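PDB 6K0P: alpha-1,3-glucanase from Paenibacillus glycanilyticus, which hydrolyses the alpha-1,3-glucosidic linkages of alpha-1,3-glucan as a glycoside hydrolase of family 87. Local coordinates for residues 18-23 / 170-175; 73-78 / 141-146; 309-314 / 334-339. The protein carries 1 engineered substitution. All blocks are in the same frame, centred on the assembly; numbering follows the deposited sequence.

Contact 1 (18-23 / 170-175); sequences PFTIME and LETENV. With CA (calcium ion), chain J.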
loop_
_atom_site.group_PDB
_atom_site.type_symbol
_atom_site.label_atom_id
_atom_site.label_comp_id
_atom_site.label_asym_id
_atom_site.label_seq_id
_atom_site.Cartn_x
_atom_site.Cartn_y
_atom_site.Cartn_z
ATOM N N PRO A 18 8.076 -2.700 -13.885
ATOM C CA PRO A 18 9.164 -3.426 -14.561
ATOM C C PRO A 18 9.735 -4.575 -13.754
ATOM O O PRO A 18 10.497 -5.378 -14.308
ATOM C CB PRO A 18 10.231 -2.343 -14.780
ATOM C CG PRO A 18 9.977 -1.345 -13.734
ATOM C CD PRO A 18 8.477 -1.334 -13.506
ATOM N N PHE A 19 9.408 -4.674 -12.474
ATOM C CA PHE A 19 9.876 -5.779 -11.663
ATOM C C PHE A 19 8.826 -6.877 -11.616
ATOM O O PHE A 19 7.623 -6.624 -11.755
ATOM C CB PHE A 19 10.252 -5.323 -10.249
ATOM C CG PHE A 19 9.205 -4.492 -9.566
ATOM C CD1 PHE A 19 8.198 -5.092 -8.821
ATOM C CD2 PHE A 19 9.251 -3.112 -9.633
ATOM C CE1 PHE A 19 7.242 -4.316 -8.174
ATOM C CE2 PHE A 19 8.301 -2.333 -8.988
ATOM C CZ PHE A 19 7.295 -2.937 -8.260
ATOM N N THR A 20 9.308 -8.104 -11.457
ATOM C CA THR A 20 8.486 -9.293 -11.289
ATOM C C THR A 20 8.564 -9.710 -9.827
ATOM O O THR A 20 9.643 -9.682 -9.226
ATOM C CB THR A 20 9.042 -10.423 -12.160
ATOM O OG1 THR A 20 8.991 -10.020 -13.535
ATOM C CG2 THR A 20 8.236 -11.712 -11.987
ATOM N N ILE A 21 7.423 -10.076 -9.249
ATOM C CA ILE A 21 7.356 -10.540 -7.868
ATOM C C ILE A 21 7.228 -12.054 -7.863
ATOM O O ILE A 21 6.327 -12.616 -8.501
ATOM C CB ILE A 21 6.177 -9.896 -7.125
ATOM C CG1 ILE A 21 6.384 -8.386 -7.032
ATOM C CG2 ILE A 21 6.009 -10.540 -5.746
ATOM C CD1 ILE A 21 5.170 -7.654 -6.580
ATOM N N MET A 22 8.117 -12.722 -7.134
ATOM C CA MET A 22 8.082 -14.177 -7.042
ATOM C C MET A 22 8.053 -14.604 -5.585
ATOM O O MET A 22 8.912 -14.195 -4.797
ATOM C CB MET A 22 9.281 -14.784 -7.769
ATOM C CG MET A 22 9.305 -14.369 -9.241
ATOM S SD MET A 22 10.355 -15.429 -10.232
ATOM C CE MET A 22 11.926 -15.076 -9.497
ATOM N N GLU A 23 7.061 -15.416 -5.223
ATOM C CA GLU A 23 6.940 -15.877 -3.846
ATOM C C GLU A 23 7.950 -16.982 -3.574
ATOM O O GLU A 23 8.116 -17.907 -4.377
ATOM C CB GLU A 23 5.528 -16.407 -3.580
ATOM C CG GLU A 23 4.423 -15.366 -3.736
ATOM C CD GLU A 23 4.421 -14.318 -2.634
ATOM O OE1 GLU A 23 5.186 -14.452 -1.651
ATOM O OE2 GLU A 23 3.641 -13.350 -2.765
ATOM N N LEU A 170 10.821 -12.381 -3.691
ATOM C CA LEU A 170 11.922 -11.744 -4.398
ATOM C C LEU A 170 11.344 -10.910 -5.530
ATOM O O LEU A 170 10.560 -11.423 -6.335
ATOM C CB LEU A 170 12.845 -12.825 -4.971
ATOM C CG LEU A 170 14.125 -12.388 -5.685
ATOM C CD1 LEU A 170 15.104 -11.829 -4.663
ATOM C CD2 LEU A 170 14.726 -13.569 -6.450
ATOM N N GLU A 171 11.711 -9.625 -5.584
ATOM C CA GLU A 171 11.501 -8.816 -6.780
ATOM C C GLU A 171 12.703 -9.021 -7.677
ATOM O O GLU A 171 13.840 -9.052 -7.196
ATOM C CB GLU A 171 11.468 -7.317 -6.469
ATOM C CG GLU A 171 10.345 -6.843 -5.608
ATOM C CD GLU A 171 10.416 -5.340 -5.376
ATOM O OE1 GLU A 171 10.974 -4.615 -6.226
ATOM O OE2 GLU A 171 9.915 -4.869 -4.346
ATOM N N THR A 172 12.461 -9.151 -8.979
ATOM C CA THR A 172 13.541 -9.170 -9.965
ATOM C C THR A 172 13.290 -8.089 -11.007
ATOM O O THR A 172 12.145 -7.832 -11.378
ATOM C CB THR A 172 13.699 -10.554 -10.621
ATOM O OG1 THR A 172 12.652 -10.775 -11.577
ATOM C CG2 THR A 172 13.647 -11.648 -9.562
ATOM N N GLU A 173 14.359 -7.428 -11.453
ATOM C CA GLU A 173 14.211 -6.313 -12.379
ATOM C C GLU A 173 15.448 -6.222 -13.257
ATOM O O GLU A 173 16.571 -6.455 -12.796
ATOM C CB GLU A 173 14.007 -4.996 -11.607
ATOM C CG GLU A 173 13.567 -3.827 -12.477
ATOM C CD GLU A 173 13.227 -2.579 -11.677
ATOM O OE1 GLU A 173 13.057 -2.679 -10.441
ATOM O OE2 GLU A 173 13.137 -1.499 -12.291
ATOM N N ASN A 174 15.236 -5.877 -14.528
ATOM C CA ASN A 174 16.325 -5.550 -15.446
ATOM C C ASN A 174 16.396 -4.026 -15.528
ATOM O O ASN A 174 15.622 -3.391 -16.252
ATOM C CB ASN A 174 16.079 -6.177 -16.812
ATOM C CG ASN A 174 17.235 -5.960 -17.757
ATOM O OD1 ASN A 174 18.294 -5.484 -17.350
ATOM N ND2 ASN A 174 17.046 -6.322 -19.026
ATOM N N VAL A 175 17.317 -3.445 -14.778
ATOM C CA VAL A 175 17.425 -1.996 -14.655
ATOM C C VAL A 175 18.347 -1.472 -15.748
ATOM O O VAL A 175 19.485 -1.940 -15.902
ATOM C CB VAL A 175 17.955 -1.622 -13.263
ATOM C CG1 VAL A 175 17.957 -0.108 -13.083
ATOM C CG2 VAL A 175 17.079 -2.278 -12.192
HETATM CA CA CA J . 5.624 -15.284 0.449
HETATM O O HOH W 1 12.704 -5.556 -15.921
#
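Pro-18 lies alongside Glu-173, both pointing the same way, with Pro-18 CG 3.5 Å from Glu-173 OE2; the carboxylate itself is held by Arg-324. Water 1 joins the backbones here, donating to Pro-18 O and accepting from Asn-174 N. At Phe-19 a chi1 of 50° folds the ring back over its own main chain and sets one face, near the rim, against Glu-171 OE1. The two planes stack 27° apart, and Glu-171 OE1 is 3.8 Å from Phe-19 CG. Glu-171 OE2 forms salt bridges with Lys-326 and Arg-350, which probably offset its charge beside the ring. Thr-20 pairs with Thr-172, Thr-20 N reaching Thr-172 O at 2.9 Å; beta-branched threonines suit both extended strands. Ile-21 faces Glu-171 in a non-hydrogen-bonded pair. Met-22 and Leu-170 exchange two backbone bonds, while the flexible thioether, bent at its last torsion, brings Met-22 CE to 3.8 Å from Thr-172 CG2. Glu-23 turns away and gives OE1 to calcium at 2.3 Å, beside Glu-25, Ser-50, Ser-53 and Asp-168. An antiparallel strand pair ending at a calcium site is consistent with a galactose-binding-like beta-sandwich domain.

Contact 2 (73-78 / 141-146); sequences NAFVLR and LMLDQV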
loop_
_atom_site.group_PDB
_atom_site.type_symbol
_atom_site.label_atom_id
_atom_site.label_comp_id
_atom_site.label_asym_id
_atom_site.label_seq_id
_atom_site.Cartn_x
_atom_site.Cartn_y
_atom_site.Cartn_z
ATOM N N ASN A 73 19.037 -7.840 -13.462
ATOM C CA ASN A 73 20.299 -7.483 -12.823
ATOM C C ASN A 73 20.108 -6.934 -11.415
ATOM O O ASN A 73 21.098 -6.563 -10.769
ATOM C CB ASN A 73 21.100 -6.461 -13.658
ATOM C CG ASN A 73 20.306 -5.192 -13.979
ATOM O OD1 ASN A 73 19.238 -4.966 -13.448
ATOM N ND2 ASN A 73 20.842 -4.361 -14.874
ATOM N N ALA A 74 18.873 -6.851 -10.923
ATOM C CA ALA A 74 18.612 -6.208 -9.645
ATOM C C ALA A 74 17.506 -6.952 -8.922
ATOM O O ALA A 74 16.627 -7.552 -9.550
ATOM C CB ALA A 74 18.212 -4.744 -9.843
ATOM N N PHE A 75 17.552 -6.892 -7.592
ATOM C CA PHE A 75 16.749 -7.782 -6.759
ATOM C C PHE A 75 16.326 -7.073 -5.487
ATOM O O PHE A 75 17.106 -6.310 -4.903
ATOM C CB PHE A 75 17.547 -9.043 -6.395
ATOM C CG PHE A 75 18.023 -9.802 -7.598
ATOM C CD1 PHE A 75 17.195 -10.727 -8.213
ATOM C CD2 PHE A 75 19.261 -9.533 -8.158
ATOM C CE1 PHE A 75 17.607 -11.395 -9.346
ATOM C CE2 PHE A 75 19.668 -10.190 -9.302
ATOM C CZ PHE A 75 18.847 -11.130 -9.888
ATOM N N VAL A 76 15.107 -7.359 -5.035
ATOM C CA VAL A 76 14.652 -6.942 -3.711
ATOM C C VAL A 76 14.169 -8.181 -2.968
ATOM O O VAL A 76 13.285 -8.902 -3.453
ATOM C CB VAL A 76 13.562 -5.858 -3.764
ATOM C CG1 VAL A 76 13.153 -5.467 -2.339
ATOM C CG2 VAL A 76 14.065 -4.623 -4.530
ATOM N N LEU A 77 14.757 -8.437 -1.802
ATOM C CA LEU A 77 14.403 -9.586 -0.977
ATOM C C LEU A 77 13.576 -9.107 0.214
ATOM O O LEU A 77 14.095 -8.414 1.095
ATOM C CB LEU A 77 15.675 -10.274 -0.481
ATOM C CG LEU A 77 15.449 -11.610 0.217
ATOM C CD1 LEU A 77 15.140 -12.694 -0.824
ATOM C CD2 LEU A 77 16.687 -11.952 1.030
ATOM N N ARG A 78 12.293 -9.475 0.248
ATOM C CA ARG A 78 11.478 -9.227 1.432
ATOM C C ARG A 78 11.700 -10.381 2.396
ATOM O O ARG A 78 11.552 -11.552 2.018
ATOM C CB ARG A 78 9.990 -9.102 1.101
ATOM C CG ARG A 78 9.140 -8.620 2.290
ATOM C CD ARG A 78 7.697 -8.355 1.886
ATOM N NE ARG A 78 7.002 -7.455 2.810
ATOM C CZ ARG A 78 6.082 -7.838 3.700
ATOM N NH1 ARG A 78 5.749 -9.123 3.833
ATOM N NH2 ARG A 78 5.495 -6.929 4.467
ATOM N N LEU A 141 19.560 -5.100 -3.884
ATOM C CA LEU A 141 20.882 -5.483 -4.372
ATOM C C LEU A 141 20.913 -5.469 -5.893
ATOM O O LEU A 141 20.019 -6.019 -6.540
ATOM C CB LEU A 141 21.234 -6.890 -3.882
ATOM C CG LEU A 141 22.647 -7.387 -4.180
ATOM C CD1 LEU A 141 23.640 -6.598 -3.359
ATOM C CD2 LEU A 141 22.753 -8.885 -3.847
ATOM N N MET A 142 21.945 -4.862 -6.466
ATOM C CA MET A 142 22.171 -4.913 -7.903
ATOM C C MET A 142 23.431 -5.718 -8.175
ATOM O O MET A 142 24.428 -5.596 -7.456
ATOM C CB MET A 142 22.301 -3.510 -8.504
ATOM C CG MET A 142 22.567 -3.479 -10.014
ATOM S SD MET A 142 22.167 -1.882 -10.768
ATOM C CE MET A 142 21.649 -1.020 -9.293
ATOM N N LEU A 143 23.368 -6.569 -9.199
ATOM C CA LEU A 143 24.486 -7.394 -9.629
ATOM C C LEU A 143 25.063 -6.821 -10.917
ATOM O O LEU A 143 24.382 -6.112 -11.660
ATOM C CB LEU A 143 24.034 -8.843 -9.858
ATOM C CG LEU A 143 23.513 -9.592 -8.627
ATOM C CD1 LEU A 143 23.220 -11.046 -8.968
ATOM C CD2 LEU A 143 24.509 -9.494 -7.477
ATOM N N ASP A 144 26.327 -7.149 -11.191
ATOM C CA ASP A 144 27.035 -6.563 -12.325
ATOM C C ASP A 144 26.812 -7.321 -13.628
ATOM O O ASP A 144 27.643 -7.227 -14.537
ATOM C CB ASP A 144 28.527 -6.373 -12.023
ATOM C CG ASP A 144 29.310 -7.679 -11.988
ATOM O OD1 ASP A 144 28.714 -8.769 -12.117
ATOM O OD2 ASP A 144 30.553 -7.598 -11.849
ATOM N N GLN A 145 25.713 -8.064 -13.741
ATOM C CA GLN A 145 25.377 -8.756 -14.974
ATOM C C GLN A 145 23.864 -8.877 -15.063
ATOM O O GLN A 145 23.183 -9.024 -14.042
ATOM C CB GLN A 145 26.013 -10.158 -15.014
ATOM C CG GLN A 145 25.773 -10.911 -16.312
ATOM C CD GLN A 145 26.271 -12.344 -16.265
ATOM O OE1 GLN A 145 27.278 -12.645 -15.624
ATOM N NE2 GLN A 145 25.558 -13.237 -16.943
ATOM N N VAL A 146 23.341 -8.822 -16.283
ATOM C CA VAL A 146 21.942 -9.141 -16.539
ATOM C C VAL A 146 21.858 -10.651 -16.738
ATOM O O VAL A 146 22.469 -11.201 -17.666
ATOM C CB VAL A 146 21.412 -8.394 -17.775
ATOM C CG1 VAL A 146 19.997 -8.848 -18.101
ATOM C CG2 VAL A 146 21.445 -6.888 -17.560
#
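Antiparallel pairing of Phe-75 with Leu-141 brings strand 72-80 against the end of strand 137-143, within the curled antiparallel sheet of the N-terminal domain. Phe-75 and Leu-141 form a hydrogen-bonded pair: Phe-75 N donates to Leu-141 O at 2.8 Å, though bent to 140° at the hydrogen, and Leu-141 N returns a bond to Phe-75 O at 2.9 Å. Two residues on, Leu-143 N reaches Asn-73 O at 2.8 Å and is much straighter, 170°. Between these lies the non-hydrogen-bonded pair Ala-74 and Met-142, whose CA atoms come within 4.2 Å; the small methyl of Ala-74 suits so close an approach.

The Phe-75 and Leu-143 side chains cross at about a right angle, Phe-75 CE2 touching Leu-143 CD1 at 3.7 Å, while Leu-141 O lies at the ring edge, near its plane. Phe-75 and Leu-141 also touch Phe-101 of strand 96-104, which belongs to the four-stranded sheet. These apolar residues thus meet the second sheet, consistent with the core of a galactose-binding-like beta-sandwich. Just before Leu-141, Gln-140 lines a glycan pocket.

On the other neighbouring strand, 165-173, Asn-73 and Ala-74 both face Glu-173 in a classic beta bulge. The chain corners at Asn-73 and again at Asp-144 and Gln-145, and the two corners meet: Asn-73 CB is 3.3 Å from Gln-145 O. A chi1 of 55° tucks the Asn-73 amide back over its own main chain, beside Val-146, and Asn-73 ND2 lies 3.7 Å from Val-146 CG2. An asparagine suits this corner because its OD1 can accept a backbone hydrogen bond, here from Val-175 N.

Contact 3 (309-314 / 334-339); sequences LYWGVN and NMTNGS. With GLC (alpha-D-glucopyranose), chain B; GLC (alpha-D-glucopyranose), chain C.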
loop_
_atom_site.group_PDB
_atom_site.type_symbol
_atom_site.label_atom_id
_atom_site.label_comp_id
_atom_site.label_asym_id
_atom_site.label_seq_id
_atom_site.Cartn_x
_atom_site.Cartn_y
_atom_site.Cartn_z
ATOM N N LEU A 309 3.880 9.001 1.318
ATOM C CA LEU A 309 4.404 9.697 0.144
ATOM C C LEU A 309 3.797 11.088 0.032
ATOM O O LEU A 309 4.521 12.084 -0.065
ATOM C CB LEU A 309 4.163 8.897 -1.142
ATOM C CG LEU A 309 4.436 9.678 -2.446
ATOM C CD1 LEU A 309 5.846 10.290 -2.464
ATOM C CD2 LEU A 309 4.225 8.804 -3.690
ATOM N N TYR A 310 2.467 11.180 0.059
ATOM C CA TYR A 310 1.798 12.451 -0.178
ATOM C C TYR A 310 0.412 12.419 0.449
ATOM O O TYR A 310 -0.294 11.404 0.367
ATOM C CB TYR A 310 1.682 12.747 -1.679
ATOM C CG TYR A 310 1.059 14.093 -1.950
ATOM C CD1 TYR A 310 1.751 15.264 -1.668
ATOM C CD2 TYR A 310 -0.229 14.195 -2.454
ATOM C CE1 TYR A 310 1.182 16.510 -1.894
ATOM C CE2 TYR A 310 -0.797 15.435 -2.698
ATOM C CZ TYR A 310 -0.093 16.584 -2.406
ATOM O OH TYR A 310 -0.677 17.817 -2.619
ATOM N N TRP A 311 0.026 13.547 1.055
ATOM C CA TRP A 311 -1.267 13.726 1.715
ATOM C C TRP A 311 -1.816 15.043 1.182
ATOM O O TRP A 311 -1.503 16.113 1.714
ATOM C CB TRP A 311 -1.076 13.765 3.223
ATOM C CG TRP A 311 -2.344 13.818 4.021
ATOM C CD1 TRP A 311 -3.173 14.898 4.189
ATOM C CD2 TRP A 311 -2.909 12.754 4.787
ATOM N NE1 TRP A 311 -4.228 14.560 5.007
ATOM C CE2 TRP A 311 -4.093 13.249 5.383
ATOM C CE3 TRP A 311 -2.542 11.423 5.015
ATOM C CZ2 TRP A 311 -4.901 12.461 6.202
ATOM C CZ3 TRP A 311 -3.339 10.643 5.831
ATOM C CH2 TRP A 311 -4.513 11.164 6.413
ATOM N N GLY A 312 -2.631 14.956 0.130
ATOM C CA GLY A 312 -3.125 16.157 -0.519
ATOM C C GLY A 312 -4.243 16.806 0.270
ATOM O O GLY A 312 -5.046 16.139 0.917
ATOM N N VAL A 313 -4.269 18.138 0.227
ATOM C CA VAL A 313 -5.296 18.949 0.875
ATOM C C VAL A 313 -5.736 19.985 -0.152
ATOM O O VAL A 313 -4.991 20.925 -0.446
ATOM C CB VAL A 313 -4.773 19.634 2.146
ATOM C CG1 VAL A 313 -5.891 20.413 2.810
ATOM C CG2 VAL A 313 -4.168 18.603 3.105
ATOM N N ASN A 314 -6.939 19.812 -0.701
ATOM C CA ASN A 314 -7.424 20.658 -1.793
ATOM C C ASN A 314 -6.397 20.751 -2.921
ATOM O O ASN A 314 -6.119 21.822 -3.469
ATOM C CB ASN A 314 -7.862 22.040 -1.299
ATOM C CG ASN A 314 -8.756 22.745 -2.293
ATOM O OD1 ASN A 314 -9.372 22.107 -3.144
ATOM N ND2 ASN A 314 -8.817 24.069 -2.205
ATOM N N ASN A 334 -2.837 9.837 -0.027
ATOM C CA ASN A 334 -4.191 10.227 0.340
ATOM C C ASN A 334 -4.438 11.586 -0.292
ATOM O O ASN A 334 -3.524 12.409 -0.380
ATOM C CB ASN A 334 -4.330 10.323 1.865
ATOM C CG ASN A 334 -5.782 10.411 2.333
ATOM O OD1 ASN A 334 -6.720 10.351 1.539
ATOM N ND2 ASN A 334 -5.962 10.552 3.641
ATOM N N MET A 335 -5.649 11.794 -0.793
ATOM C CA MET A 335 -6.043 13.073 -1.367
ATOM C C MET A 335 -7.304 13.503 -0.645
ATOM O O MET A 335 -8.302 12.780 -0.671
ATOM C CB MET A 335 -6.287 12.929 -2.872
ATOM C CG MET A 335 -5.072 12.410 -3.638
ATOM S SD MET A 335 -3.640 13.512 -3.557
ATOM C CE MET A 335 -4.241 14.811 -4.583
ATOM N N THR A 336 -7.250 14.650 0.025
ATOM C CA THR A 336 -8.309 15.030 0.951
ATOM C C THR A 336 -8.851 16.420 0.643
ATOM O O THR A 336 -8.258 17.208 -0.103
ATOM C CB THR A 336 -7.837 15.000 2.415
ATOM O OG1 THR A 336 -7.105 16.204 2.706
ATOM C CG2 THR A 336 -6.954 13.796 2.690
ATOM N N ASN A 337 -10.004 16.708 1.246
ATOM C CA ASN A 337 -10.464 18.081 1.477
ATOM C C ASN A 337 -10.512 18.913 0.197
ATOM O O ASN A 337 -9.924 19.995 0.118
ATOM C CB ASN A 337 -9.610 18.769 2.547
ATOM C CG ASN A 337 -9.688 18.075 3.891
ATOM O OD1 ASN A 337 -10.208 16.961 4.001
ATOM N ND2 ASN A 337 -9.171 18.732 4.926
ATOM N N GLY A 338 -11.236 18.414 -0.805
ATOM C CA GLY A 338 -11.446 19.134 -2.040
ATOM C C GLY A 338 -10.603 18.659 -3.200
ATOM O O GLY A 338 -10.852 19.076 -4.338
ATOM N N SER A 339 -9.624 17.792 -2.953
ATOM C CA SER A 339 -8.732 17.331 -4.009
ATOM C C SER A 339 -9.505 16.690 -5.149
ATOM O O SER A 339 -10.211 15.691 -4.950
ATOM C CB SER A 339 -7.723 16.341 -3.427
ATOM O OG SER A 339 -6.941 16.956 -2.414
HETATM C C1 GLC B . -3.701 10.940 10.880
HETATM C C2 GLC B . -3.734 12.456 10.876
HETATM C C3 GLC B . -3.267 12.964 9.531
HETATM C C4 GLC B . -1.907 12.374 9.182
HETATM C C5 GLC B . -2.001 10.872 9.186
HETATM C C6 GLC B . -0.651 10.194 9.002
HETATM O O1 GLC B . -4.706 10.537 10.013
HETATM O O2 GLC B . -5.069 12.859 11.199
HETATM O O3 GLC B . -3.044 14.357 9.658
HETATM O O4 GLC B . -1.480 12.786 7.909
HETATM O O5 GLC B . -2.472 10.454 10.428
HETATM O O6 GLC B . 0.339 10.594 9.907
HETATM C C1 GLC C . -3.513 15.135 8.493
HETATM C C2 GLC C . -3.057 16.583 8.633
HETATM C C3 GLC C . -3.912 17.265 9.696
HETATM C C4 GLC C . -5.396 17.119 9.363
HETATM C C5 GLC C . -5.730 15.640 9.154
HETATM C C6 GLC C . -7.193 15.398 8.780
HETATM O O2 GLC C . -1.697 16.605 9.022
HETATM O O3 GLC C . -3.554 18.626 9.819
HETATM O O4 GLC C . -6.169 17.650 10.419
HETATM O O5 GLC C . -4.890 15.102 8.146
HETATM O O6 GLC C . -7.534 16.121 7.613
HETATM O O HOH W 2 -6.296 16.495 5.391
HETATM O O HOH W 3 -11.589 21.882 -4.773
#
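Trp-311 and Asn-334 lie side by side on neighbouring parallel strands of the beta-helix, the fold expected of the pectate-lyase-like family. Asn-334 CB makes a CH-pi contact over the indole face, 4.1 Å from the centroid of the six-membered ring and 24° off its normal, and the Thr-336 methyl touches the indole near NE1. The opposite face receives the sugar: the two glucose units are joined by an alpha-1,3 link as nigerose, and Trp-311 CE3 is 3.4 Å from O4 of the first, GLC of chain B. A chi1 of -175°, with CG pointing away from the Trp-311 main-chain nitrogen, carries the broad indole out to this site, where Lys-286 adds a cation-pi contact.

Water 2 lies at the indole edge, in its plane. It accepts from Trp-311 NE1 at 2.9 Å, donates to Thr-336 OG1 at 2.8 Å and is hydrogen-bonded to O6 of the second glucose, GLC of chain C. Threonine suits this relay because its hydroxyl can also donate, reaching Gly-312 O at 2.7 Å in the carbonyl plane. Thr-336 N approaches the same oxygen from 49° out of that plane, giving it a double grip.

On the other face, Met-335 crosses Tyr-310 at about a right angle in a Met-aromatic contact, with SD at the ring edge, 3.5 Å from Tyr-310 CE2. Gly-312 makes room for this sulfur, while Tyr-310 OH reaches Gly-290 O.

At the strand end, a type I' turn runs from Thr-336 to Ser-339, and Thr-336 O accepts from Asn-314 N, Ser-339 N and Ser-339 OG. Asn-337 and Gly-338 both tolerate its positive phi, and glycine leaves space for Asn-314 OD1. Water 3 closes the end, donating to Asn-314 OD1 at 2.8 Å and to Gly-338 O at 2.9 Å.

Contacts 1 and 2 belong to one antiparallel sheet in the N-terminal domain, their centres about 9 Å apart. Strand 165-173 lies between strands 20-23 and 72-80, and strand 137-143 follows on the far side of 72-80; a probable hydrogen bond from Glu-171 N to Val-76 O links the pair. Along the chain, contact 2 is nested within the loop that contact 1 closes. Contact 3 comes later, its centre about 30 Å from that of contact 1 and 35 Å from that of contact 2, on the opposite side of the chain's centre. It borders a glycan site in the beta-helix, whereas another is lined by both domains. The protein thus joins a calcium-containing domain, probably a beta-sandwich, to a beta-helix.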